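Local coordinates for carboxymuconolactone decarboxylase family protein (Thermotoga maritima, PDB 1VKE) that belongs to the carboxymuconolactone decarboxylase family and possibly takes part in the antioxidative response, probably as an AhpD-like oxidoreductase, at residues 88-91 and 92-96. Numbering follows the deposited sequence.
Sequences SDEE and IFEAL
The Phe93 ring lies against the turn of helix that precedes it. Asp89 O sits over one face, near the CG corner, 3.1 Å from Phe93 CG. Ring atom CE2 of Phe93 lies 3.8 Å from Asp89 CB. Phe93 CG is anti to its carbonyl carbon (chi1 -61°), which turns the ring back toward the carbonyl of Asp89. The same Asp89 O accepts from Phe93 N at 2.8 Å. One step further along the helix, Glu94 CG lies 3.3 Å from Glu90 O. The two carboxylates come close, with Glu90 OE2 3.6 Å from Glu94 OE2 and their planes 67° apart. This like-charge approach is probably eased by Lys58 of a second subunit, which forms a salt bridge with Glu94 OE1; the backbone N of Lys52 of that subunit donates to Glu94 OE2.

These residues form the first two turns of helix 89-103, which a capping box opens. Ser88 is the N-cap: Ser88 OG accepts from Glu91 N at 3.0 Å, and Glu91 OE1 accepts from Ser88 N at 2.9 Å, on its anti side. Ile92 N bonds almost straight (175°) to Ser88 O.

With an alanine in place of Phe93, a gap would probably open beside Asp89 and Leu118 of helix 108-127. Asp89 OD1 is held by a salt bridge to Arg122 on that helix, and Glu91 OE2 by one to Lys56 of helix 55-68.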
loop_
_atom_site.group_PDB
_atom_site.type_symbol
_atom_site.label_atom_id
_atom_site.label_comp_id
_atom_site.label_asym_id
_atom_site.label_seq_id
_atom_site.Cartn_x
_atom_site.Cartn_y
_atom_site.Cartn_z
ATOM N N SER E 88 27.586 -4.604 6.418
ATOM C CA SER E 88 28.269 -3.315 6.155
ATOM C C SER E 88 27.308 -2.278 5.636
ATOM O O SER E 88 26.243 -2.610 5.105
ATOM C CB SER E 88 29.378 -3.505 5.130
ATOM O OG SER E 88 28.841 -3.772 3.843
ATOM N N ASP E 89 27.676 -0.995 5.750
ATOM C CA ASP E 89 26.850 0.078 5.149
ATOM C C ASP E 89 26.666 -0.139 3.650
ATOM O O ASP E 89 25.541 0.068 3.164
ATOM C CB ASP E 89 27.423 1.479 5.380
ATOM C CG ASP E 89 27.269 1.952 6.831
ATOM O OD1 ASP E 89 26.642 1.240 7.654
ATOM O OD2 ASP E 89 27.713 3.060 7.231
ATOM N N GLU E 90 27.724 -0.591 2.965
ATOM C CA GLU E 90 27.616 -0.893 1.540
ATOM C C GLU E 90 26.534 -1.966 1.227
ATOM O O GLU E 90 25.751 -1.819 0.284
ATOM C CB GLU E 90 28.964 -1.294 0.938
ATOM C CG GLU E 90 28.905 -1.361 -0.581
ATOM C CD GLU E 90 30.289 -1.339 -1.249
ATOM O OE1 GLU E 90 31.319 -1.185 -0.536
ATOM O OE2 GLU E 90 30.343 -1.490 -2.501
ATOM N N GLU E 91 26.521 -3.046 2.014
ATOM C CA GLU E 91 25.537 -4.104 1.828
ATOM C C GLU E 91 24.141 -3.556 2.078
ATOM O O GLU E 91 23.219 -3.757 1.273
ATOM C CB GLU E 91 25.807 -5.283 2.787
ATOM C CG GLU E 91 27.043 -6.110 2.427
ATOM C CD GLU E 91 27.383 -7.170 3.468
ATOM O OE1 GLU E 91 27.360 -6.866 4.690
ATOM O OE2 GLU E 91 27.737 -8.294 3.067
ATOM N N ILE E 92 23.983 -2.819 3.172
ATOM C CA ILE E 92 22.690 -2.188 3.477
ATOM C C ILE E 92 22.237 -1.229 2.372
ATOM O O ILE E 92 21.073 -1.287 1.958
ATOM C CB ILE E 92 22.757 -1.476 4.854
ATOM C CG1 ILE E 92 22.893 -2.538 5.943
ATOM C CG2 ILE E 92 21.533 -0.598 5.076
ATOM C CD1 ILE E 92 23.310 -1.963 7.319
ATOM N N PHE E 93 23.145 -0.406 1.853
ATOM C CA PHE E 93 22.765 0.538 0.787
ATOM C C PHE E 93 22.407 -0.173 -0.512
ATOM O O PHE E 93 21.466 0.238 -1.179
ATOM C CB PHE E 93 23.836 1.598 0.527
ATOM C CG PHE E 93 24.167 2.483 1.706
ATOM C CD1 PHE E 93 23.239 2.844 2.640
ATOM C CD2 PHE E 93 25.451 2.987 1.832
ATOM C CE1 PHE E 93 23.594 3.671 3.711
ATOM C CE2 PHE E 93 25.800 3.823 2.896
ATOM C CZ PHE E 93 24.855 4.160 3.829
ATOM N N GLU E 94 23.073 -1.280 -0.825
ATOM C CA GLU E 94 22.717 -2.047 -2.042
ATOM C C GLU E 94 21.333 -2.634 -1.935
ATOM O O GLU E 94 20.579 -2.658 -2.917
ATOM C CB GLU E 94 23.739 -3.144 -2.340
ATOM C CG GLU E 94 25.083 -2.604 -2.825
ATOM C CD GLU E 94 26.104 -3.676 -3.188
ATOM O OE1 GLU E 94 25.703 -4.815 -3.499
ATOM O OE2 GLU E 94 27.328 -3.360 -3.141
ATOM N N ALA E 95 20.964 -3.074 -0.733
ATOM C CA ALA E 95 19.597 -3.527 -0.485
ATOM C C ALA E 95 18.585 -2.404 -0.539
ATOM O O ALA E 95 17.504 -2.560 -1.126
ATOM C CB ALA E 95 19.531 -4.225 0.860
ATOM N N LEU E 96 18.896 -1.253 0.063
ATOM C CA LEU E 96 17.965 -0.143 0.087
ATOM C C LEU E 96 17.728 0.385 -1.349
ATOM O O LEU E 96 16.647 0.895 -1.647
ATOM C CB LEU E 96 18.451 0.982 1.020
ATOM C CG LEU E 96 18.412 0.723 2.532
ATOM C CD1 LEU E 96 19.181 1.801 3.317
ATOM C CD2 LEU E 96 16.954 0.610 3.009
#